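Local coordinates for aldehyde dehydrogenase family protein (PDB 5IUV) that oxidises indole-3-acetaldehyde with NAD+ as cofactor, a step toward the auxin indole-3-acetic acid that contributes to the bacterium's virulence, at residues T239-G244 / D485-L490; I254-G257 / M261-V264. One frame throughout, in Å; residues are numbered along the deposited sequence.

Strand 239-243 comes first along the chain, followed by helix 246-258 and strand 263-267. Interaction 2 closes a short turn where that helix hands over to the second strand, with only three residues between its segments. Interaction 1 closes a far larger loop of 240 residues, bringing 485-490, near the C terminus, back to the first strand; the whole of interaction 2 therefore lies within that loop. The two strands are parallel neighbours in one sheet, joined between the contacts by a probable backbone hydrogen bond from Val240 N to Arg263 O, and Val240 and Lys262 pack together beside it. Both contacts also reach a second subunit.

Interaction 1 of 2, residues T239-G244 / D485-L490; sequences TVVFTG and DKYTEL. With NAD (nicotinamide-adenine-dinucleotide), chain C.
With chi1 at -64°, Val241 holds CG1 anti to its carbonyl carbon, and Tyr487, chi1 -55°, likewise swings its CG beside the backbone N; the phenol then lies across the valine at about a right angle. Val241 CG1 sits 3.5 Å from Tyr487 CE1, oblique to the ring, and both valine methyls approach the hydroxyl from the strand side, CG1 at 3.6 Å from Tyr487 OH. CB of the preceding Lys486 lies over one face of this ring, offset toward the rim. Further back on the strand, Thr239 CG2 touches Lys486 O at 3.7 Å. A water joins the same two residues, 2.7 Å from Thr239 OG1 and donating to Lys486 O, so the polar link runs through the water, while Thr239 meets the carbonyl directly only with its methyl. Strand 239-243 belongs to the parallel part of the cofactor-binding sheet of the aldehyde dehydrogenase fold, between strands 149-164 and 263-267, and segment 485-490 leads into strand 488-496, which pairs antiparallel with 149-164. Lys486 carries its ammonium to a salt bridge with Asp478, and its side chain comes about 4 Å from that of Glu267, the predicted active-site residue. At the C-terminal end of strand 239-243 the NAD takes over: Phe242 brings its ring edge to the adenosine ribose, CE2 3.2 Å from NAD O4B, while Thr243 CG2 lies against the nicotinamide ring in a doubtfully short modelled approach.

Interaction 2 of 2, residues I254-G257 / M261-V264; sequences IYAG and MKRV
Ala256 does most of the work here, its CB fitted against both Val264 and Lys262. The tight spot is Ala256 CB against Val264 CG2, 3.5 Å apart, closer than carbons usually pack; the valine, with CG1 anti to its backbone N (chi1 176°), turns CG2 at the helix. On another flank Lys262 CG rests 3.7 Å from the same Ala256 CB. That lysine starts with CG wedged between its own N and carbonyl carbon and bends again at chi3 and chi4, leaving its ammonium hydrogen-bonded to Asn260 OD1 and to the carbonyls of Ala232 and His234. The backbone closes the turn through Met261 N to Ala256 O at 2.9 Å; it is a bent bond, with an N-H...O angle of 146° and the donor tilted 32° from the carbonyl plane. Met261 gives the looser side: its CB points away from the helix and comes no nearer than 4.6 Å, to Ala256 O. This side does not open to solvent, because Met261 packs on Leu266 of the second subunit, whose Met253 also meets Ala256. Tyr255 turns its ring away, and its OH makes a weak hydrogen bond to NAD N6A. The contact is the helix-to-strand turn of a beta-alpha-beta crossover, strand 239-243, helix 246-258 and strand 263-267, in the Rossmann-like cofactor-binding domain of aldehyde dehydrogenases.

Interaction 1 of 2, residues T239-G244 / D485-L490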
ATOM      1  N   THR A 239      23.338  -4.164 -11.118  1.00  8.08           N
ATOM      2  CA  THR A 239      22.231  -5.090 -11.300  1.00  8.74           C
ATOM      3  C   THR A 239      22.249  -5.592 -12.725  1.00  8.27           C
ATOM      4  O   THR A 239      22.491  -4.816 -13.646  1.00  8.86           O
ATOM      5  CB  THR A 239      20.863  -4.401 -11.010  1.00 10.52           C
ATOM      6  OG1 THR A 239      20.792  -4.013  -9.632  1.00  9.71           O
ATOM      7  CG2 THR A 239      19.695  -5.315 -11.342  1.00  9.56           C
ATOM      8  N   VAL A 240      22.009  -6.882 -12.915  1.00  6.61           N
ATOM      9  CA  VAL A 240      21.765  -7.376 -14.258  1.00  7.28           C
ATOM     10  C   VAL A 240      20.356  -7.972 -14.312  1.00  7.30           C
ATOM     11  O   VAL A 240      19.936  -8.716 -13.421  1.00  7.86           O
ATOM     12  CB  VAL A 240      22.837  -8.409 -14.707  1.00  6.50           C
ATOM     13  CG1 VAL A 240      22.905  -9.599 -13.758  1.00  9.39           C
ATOM     14  CG2 VAL A 240      22.587  -8.870 -16.145  1.00  7.67           C
ATOM     15  N   VAL A 241      19.602  -7.590 -15.335  1.00  7.36           N
ATOM     16  CA  VAL A 241      18.311  -8.219 -15.569  1.00  7.09           C
ATOM     17  C   VAL A 241      18.406  -8.966 -16.879  1.00  8.89           C
ATOM     18  O   VAL A 241      19.053  -8.508 -17.819  1.00  8.27           O
ATOM     19  CB  VAL A 241      17.156  -7.204 -15.583  1.00  7.49           C
ATOM     20  CG1 VAL A 241      17.025  -6.570 -14.207  1.00 10.36           C
ATOM     21  CG2 VAL A 241      17.360  -6.119 -16.661  1.00  6.14           C
ATOM     22  N   PHE A 242      17.768 -10.129 -16.921  1.00  8.60           N
ATOM     23  CA  PHE A 242      17.966 -11.083 -17.995  1.00 10.60           C
ATOM     24  C   PHE A 242      16.665 -11.735 -18.402  1.00 10.95           C
ATOM     25  O   PHE A 242      15.842 -12.079 -17.560  1.00 12.96           O
ATOM     26  CB  PHE A 242      18.970 -12.154 -17.551  1.00  9.31           C
ATOM     27  CG  PHE A 242      19.128 -13.307 -18.519  1.00 10.20           C
ATOM     28  CD1 PHE A 242      18.426 -14.490 -18.333  1.00  9.50           C
ATOM     29  CD2 PHE A 242      20.006 -13.218 -19.589  1.00  9.70           C
ATOM     30  CE1 PHE A 242      18.576 -15.556 -19.211  1.00  9.56           C
ATOM     31  CE2 PHE A 242      20.161 -14.275 -20.470  1.00  9.70           C
ATOM     32  CZ  PHE A 242      19.447 -15.449 -20.279  1.00  9.06           C
ATOM     33  N   THR A 243      16.498 -11.912 -19.703  1.00 10.05           N
ATOM     34  CA  THR A 243      15.440 -12.755 -20.233  1.00 12.43           C
ATOM     35  C   THR A 243      16.058 -13.676 -21.284  1.00 13.38           C
ATOM     36  O   THR A 243      16.702 -13.216 -22.227  1.00 11.62           O
ATOM     37  CB  THR A 243      14.296 -11.926 -20.837  1.00 13.81           C
ATOM     38  OG1 THR A 243      13.631 -11.202 -19.799  1.00 16.50           O
ATOM     39  CG2 THR A 243      13.300 -12.823 -21.497  1.00 14.65           C
ATOM     40  N   GLY A 244      15.882 -14.978 -21.102  1.00 12.64           N
ATOM     41  CA  GLY A 244      16.495 -15.948 -21.984  1.00 14.52           C
ATOM     42  C   GLY A 244      16.328 -17.361 -21.466  1.00 14.65           C
ATOM     43  O   GLY A 244      15.366 -17.658 -20.758  1.00 15.08           O
ATOM     44  N   ASP A 485      10.787  -2.641  -8.414  1.00 10.40           N
ATOM     45  CA  ASP A 485      11.581  -3.091  -7.275  1.00 13.04           C
ATOM     46  C   ASP A 485      12.900  -3.752  -7.689  1.00  9.71           C
ATOM     47  O   ASP A 485      13.820  -3.847  -6.886  1.00  8.11           O
ATOM     48  CB  ASP A 485      10.761  -4.052  -6.406  1.00 17.16           C
ATOM     49  CG  ASP A 485       9.608  -3.355  -5.690  1.00 25.75           C
ATOM     50  OD1 ASP A 485       9.630  -2.107  -5.569  1.00 29.16           O
ATOM     51  OD2 ASP A 485       8.681  -4.059  -5.240  1.00 28.38           O
ATOM     52  N   LYS A 486      13.003  -4.193  -8.938  1.00  8.52           N
ATOM     53  CA  LYS A 486      14.247  -4.792  -9.416  1.00  9.17           C
ATOM     54  C   LYS A 486      15.339  -3.752  -9.669  1.00  9.64           C
ATOM     55  O   LYS A 486      16.508  -4.100  -9.823  1.00  9.06           O
ATOM     56  CB  LYS A 486      14.006  -5.590 -10.699  1.00  9.28           C
ATOM     57  CG  LYS A 486      13.021  -6.726 -10.535  1.00 13.43           C
ATOM     58  CD  LYS A 486      13.052  -7.661 -11.730  1.00 16.48           C
ATOM     59  CE  LYS A 486      12.628  -6.961 -12.999  1.00 21.69           C
ATOM     60  NZ  LYS A 486      12.222  -7.996 -14.001  1.00 28.27           N
ATOM     61  N   TYR A 487      14.952  -2.482  -9.716  1.00  7.24           N
ATOM     62  CA  TYR A 487      15.866  -1.426 -10.141  1.00  8.06           C
ATOM     63  C   TYR A 487      16.131  -0.414  -9.036  1.00  9.58           C
ATOM     64  O   TYR A 487      16.749   0.625  -9.267  1.00  8.69           O
ATOM     65  CB  TYR A 487      15.309  -0.734 -11.390  1.00  7.96           C
ATOM     66  CG  TYR A 487      15.022  -1.733 -12.486  1.00  7.23           C
ATOM     67  CD1 TYR A 487      16.060  -2.332 -13.188  1.00  7.58           C
ATOM     68  CD2 TYR A 487      13.723  -2.124 -12.772  1.00  6.46           C
ATOM     69  CE1 TYR A 487      15.807  -3.265 -14.179  1.00  9.49           C
ATOM     70  CE2 TYR A 487      13.457  -3.051 -13.753  1.00  6.55           C
ATOM     71  CZ  TYR A 487      14.504  -3.624 -14.456  1.00  9.91           C
ATOM     72  OH  TYR A 487      14.241  -4.561 -15.437  1.00  9.00           O
ATOM     73  N   THR A 488      15.672  -0.728  -7.827  1.00  9.05           N
ATOM     74  CA  THR A 488      15.878   0.168  -6.699  1.00  8.41           C
ATOM     75  C   THR A 488      16.369  -0.552  -5.445  1.00  9.74           C
ATOM     76  O   THR A 488      16.313  -1.781  -5.350  1.00  9.16           O
ATOM     77  CB  THR A 488      14.584   0.943  -6.345  1.00 10.45           C
ATOM     78  OG1 THR A 488      13.536   0.024  -6.035  1.00 10.42           O
ATOM     79  CG2 THR A 488      14.140   1.825  -7.501  1.00  9.93           C
ATOM     80  N   GLU A 489      16.866   0.237  -4.496  1.00  9.69           N
ATOM     81  CA  GLU A 489      17.318  -0.253  -3.191  1.00 12.13           C
ATOM     82  C   GLU A 489      16.523   0.425  -2.092  1.00  7.87           C
ATOM     83  O   GLU A 489      16.284   1.629  -2.163  1.00  8.83           O
ATOM     84  CB  GLU A 489      18.807   0.039  -2.965  1.00 16.59           C
ATOM     85  CG  GLU A 489      19.764  -0.735  -3.836  1.00 22.69           C
ATOM     86  CD  GLU A 489      19.885  -2.187  -3.426  1.00 24.06           C
ATOM     87  OE1 GLU A 489      19.650  -2.509  -2.239  1.00 26.25           O
ATOM     88  OE2 GLU A 489      20.215  -3.015  -4.296  1.00 25.70           O
ATOM     89  N   LEU A 490      16.143  -0.334  -1.073  1.00  9.13           N
ATOM     90  CA  LEU A 490      15.490   0.219   0.109  1.00  8.11           C
ATOM     91  C   LEU A 490      16.483   0.860   1.083  1.00  8.93           C
ATOM     92  O   LEU A 490      17.548   0.311   1.359  1.00  7.82           O
ATOM     93  CB  LEU A 490      14.703  -0.871   0.831  1.00  6.45           C
ATOM     94  CG  LEU A 490      13.371  -1.275   0.202  1.00 11.25           C
ATOM     95  CD1 LEU A 490      12.862  -2.559   0.836  1.00 13.46           C
ATOM     96  CD2 LEU A 490      12.353  -0.157   0.382  1.00  9.18           C
TER
HETATM   97  PA  NAD C 700      19.730 -17.311 -24.466  1.00 19.45           P
HETATM   98  O1A NAD C 700      19.745 -17.782 -23.062  1.00 13.32           O
HETATM   99  O2A NAD C 700      20.566 -18.152 -25.411  1.00 21.98           O
HETATM  100  O5B NAD C 700      20.212 -15.810 -24.544  1.00 15.41           O
HETATM  101  C5B NAD C 700      19.456 -14.663 -24.102  1.00 16.22           C
HETATM  102  C4B NAD C 700      20.388 -13.478 -24.139  1.00 15.78           C
HETATM  103  O4B NAD C 700      21.546 -13.765 -23.326  1.00 15.93           O
HETATM  104  C3B NAD C 700      20.930 -13.046 -25.505  1.00 31.86           C
HETATM  105  O3B NAD C 700      21.047 -11.630 -25.580  1.00 37.62           O
HETATM  106  C2B NAD C 700      22.309 -13.708 -25.549  1.00 27.63           C
HETATM  107  O2B NAD C 700      23.206 -13.035 -26.426  1.00 15.53           O
HETATM  108  C1B NAD C 700      22.724 -13.592 -24.085  1.00 17.08           C
HETATM  109  N9A NAD C 700      23.725 -14.541 -23.608  1.00 13.18           N
HETATM  110  C8A NAD C 700      24.014 -15.783 -24.111  1.00  9.88           C
HETATM  111  N7A NAD C 700      25.034 -16.372 -23.535  1.00 10.67           N
HETATM  112  C5A NAD C 700      25.432 -15.461 -22.562  1.00  9.73           C
HETATM  113  C6A NAD C 700      26.433 -15.510 -21.570  1.00  9.98           C
HETATM  114  N6A NAD C 700      27.299 -16.520 -21.432  1.00 11.79           N
HETATM  115  N1A NAD C 700      26.527 -14.457 -20.724  1.00 10.90           N
HETATM  116  C2A NAD C 700      25.691 -13.425 -20.882  1.00 10.88           C
HETATM  117  N3A NAD C 700      24.722 -13.261 -21.787  1.00  9.95           N
HETATM  118  C4A NAD C 700      24.634 -14.330 -22.599  1.00 11.33           C
HETATM  119  O3  NAD C 700      18.217 -17.308 -25.002  1.00 29.48           O
HETATM  120  PN  NAD C 700      17.537 -16.977 -26.417  1.00 38.13           P
HETATM  121  O1N NAD C 700      17.791 -18.147 -27.290  1.00 39.42           O
HETATM  122  O2N NAD C 700      17.984 -15.637 -26.863  1.00 34.22           O
HETATM  123  O5D NAD C 700      15.992 -16.837 -26.039  1.00 41.32           O
HETATM  124  C5D NAD C 700      15.128 -17.985 -25.886  1.00 37.67           C
HETATM  125  C4D NAD C 700      14.906 -18.213 -24.412  1.00 36.96           C
HETATM  126  O4D NAD C 700      14.301 -17.035 -23.830  1.00 44.24           O
HETATM  127  C3D NAD C 700      13.954 -19.352 -24.070  1.00 39.08           C
HETATM  128  O3D NAD C 700      14.509 -20.153 -23.031  1.00 37.72           O
HETATM  129  C2D NAD C 700      12.699 -18.597 -23.618  1.00 42.46           C
HETATM  130  O2D NAD C 700      11.857 -19.273 -22.689  1.00 44.84           O
HETATM  131  C1D NAD C 700      13.299 -17.352 -22.926  1.00 43.68           C
HETATM  132  N1N NAD C 700      12.274 -16.226 -22.864  1.00 42.41           N
HETATM  133  C2N NAD C 700      11.805 -15.910 -21.565  1.00 41.71           C
HETATM  134  C3N NAD C 700      10.916 -14.860 -21.394  1.00 40.59           C
HETATM  135  C7N NAD C 700      10.321 -14.514 -20.052  1.00 36.70           C
HETATM  136  O7N NAD C 700      10.474 -15.292 -19.087  1.00 38.19           O
HETATM  137  N7N NAD C 700       9.561 -13.449 -19.979  1.00 29.96           N
HETATM  138  C4N NAD C 700      10.488 -14.152 -22.519  1.00 41.24           C
HETATM  139  C5N NAD C 700      10.936 -14.503 -23.788  1.00 42.19           C
HETATM  140  C6N NAD C 700      11.837 -15.544 -23.939  1.00 42.32           C
HETATM  141  O   HOH W   1      18.578  -4.822  -8.262  1.00 11.29           O

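Interaction 2 of 2, residues I254-G257 / M261-V264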
ATOM      1  N   ILE A 254      26.233 -17.310 -11.333  1.00  9.04           N
ATOM      2  CA  ILE A 254      27.628 -17.653 -11.125  1.00 12.19           C
ATOM      3  C   ILE A 254      28.533 -16.443 -11.396  1.00 12.12           C
ATOM      4  O   ILE A 254      29.426 -16.143 -10.596  1.00 10.74           O
ATOM      5  CB  ILE A 254      28.040 -18.849 -12.007  1.00 12.08           C
ATOM      6  CG1 ILE A 254      27.259 -20.096 -11.575  1.00 12.31           C
ATOM      7  CG2 ILE A 254      29.549 -19.070 -11.943  1.00  9.55           C
ATOM      8  CD1 ILE A 254      27.492 -21.319 -12.428  1.00 13.79           C
ATOM      9  N   TYR A 255      28.284 -15.731 -12.496  1.00  9.86           N
ATOM     10  CA  TYR A 255      29.050 -14.523 -12.811  1.00  9.33           C
ATOM     11  C   TYR A 255      28.962 -13.469 -11.708  1.00  9.08           C
ATOM     12  O   TYR A 255      29.947 -12.808 -11.394  1.00  9.42           O
ATOM     13  CB  TYR A 255      28.579 -13.884 -14.118  1.00  8.60           C
ATOM     14  CG  TYR A 255      28.818 -14.685 -15.377  1.00 10.60           C
ATOM     15  CD1 TYR A 255      29.897 -15.550 -15.498  1.00 11.45           C
ATOM     16  CD2 TYR A 255      27.957 -14.559 -16.462  1.00 12.86           C
ATOM     17  CE1 TYR A 255      30.106 -16.275 -16.671  1.00 12.61           C
ATOM     18  CE2 TYR A 255      28.155 -15.270 -17.629  1.00 12.85           C
ATOM     19  CZ  TYR A 255      29.230 -16.126 -17.732  1.00 15.15           C
ATOM     20  OH  TYR A 255      29.414 -16.833 -18.906  1.00 16.88           O
ATOM     21  N   ALA A 256      27.774 -13.288 -11.141  1.00 10.07           N
ATOM     22  CA  ALA A 256      27.612 -12.311 -10.073  1.00  8.30           C
ATOM     23  C   ALA A 256      28.438 -12.713  -8.857  1.00 10.24           C
ATOM     24  O   ALA A 256      29.091 -11.874  -8.231  1.00 12.24           O
ATOM     25  CB  ALA A 256      26.161 -12.172  -9.705  1.00 10.81           C
ATOM     26  N   GLY A 257      28.406 -14.003  -8.531  1.00 10.98           N
ATOM     27  CA  GLY A 257      29.181 -14.540  -7.426  1.00 10.48           C
ATOM     28  C   GLY A 257      30.685 -14.424  -7.632  1.00 11.95           C
ATOM     29  O   GLY A 257      31.441 -14.235  -6.681  1.00 12.03           O
ATOM     30  N   MET A 261      28.888  -9.468  -6.591  1.00 12.53           N
ATOM     31  CA  MET A 261      27.618  -9.764  -5.932  1.00 12.60           C
ATOM     32  C   MET A 261      26.506  -8.833  -6.436  1.00 12.81           C
ATOM     33  O   MET A 261      25.614  -8.437  -5.673  1.00  9.73           O
ATOM     34  CB  MET A 261      27.760  -9.656  -4.402  1.00 17.16           C
ATOM     35  CG  MET A 261      26.635 -10.302  -3.597  1.00 19.76           C
ATOM     36  SD  MET A 261      26.592  -9.793  -1.850  1.00 33.19           S
ATOM     37  CE  MET A 261      28.167 -10.421  -1.373  1.00  8.64           C
ATOM     38  N   LYS A 262      26.552  -8.486  -7.722  1.00  7.88           N
ATOM     39  CA  LYS A 262      25.503  -7.652  -8.312  1.00 10.50           C
ATOM     40  C   LYS A 262      24.154  -8.347  -8.169  1.00  9.53           C
ATOM     41  O   LYS A 262      24.100  -9.576  -8.111  1.00  7.95           O
ATOM     42  CB  LYS A 262      25.800  -7.357  -9.790  1.00  7.72           C
ATOM     43  CG  LYS A 262      25.999  -8.597 -10.659  1.00  7.82           C
ATOM     44  CD  LYS A 262      26.031  -8.243 -12.156  1.00  7.80           C
ATOM     45  CE  LYS A 262      27.222  -7.355 -12.507  1.00  9.34           C
ATOM     46  NZ  LYS A 262      28.533  -7.964 -12.137  1.00  9.85           N
ATOM     47  N   ARG A 263      23.068  -7.576  -8.087  1.00  8.63           N
ATOM     48  CA  ARG A 263      21.737  -8.180  -8.048  1.00  9.02           C
ATOM     49  C   ARG A 263      21.457  -8.860  -9.391  1.00  8.40           C
ATOM     50  O   ARG A 263      21.840  -8.356 -10.445  1.00  9.31           O
ATOM     51  CB  ARG A 263      20.651  -7.142  -7.733  1.00  7.80           C
ATOM     52  CG  ARG A 263      20.665  -6.623  -6.303  1.00 14.70           C
ATOM     53  CD  ARG A 263      21.581  -5.417  -6.134  1.00 18.15           C
ATOM     54  NE  ARG A 263      21.485  -4.878  -4.780  1.00 22.88           N
ATOM     55  CZ  ARG A 263      22.309  -5.195  -3.783  1.00 21.52           C
ATOM     56  NH1 ARG A 263      23.316  -6.035  -3.982  1.00 20.26           N
ATOM     57  NH2 ARG A 263      22.130  -4.658  -2.583  1.00 21.35           N
ATOM     58  N   VAL A 264      20.807 -10.017  -9.341  1.00  8.00           N
ATOM     59  CA  VAL A 264      20.508 -10.791 -10.540  1.00 11.05           C
ATOM     60  C   VAL A 264      19.020 -11.102 -10.595  1.00  9.46           C
ATOM     61  O   VAL A 264      18.478 -11.707  -9.675  1.00  8.22           O
ATOM     62  CB  VAL A 264      21.306 -12.118 -10.576  1.00 13.05           C
ATOM     63  CG1 VAL A 264      20.915 -12.959 -11.786  1.00 12.20           C
ATOM     64  CG2 VAL A 264      22.793 -11.843 -10.583  1.00 13.19           C
TER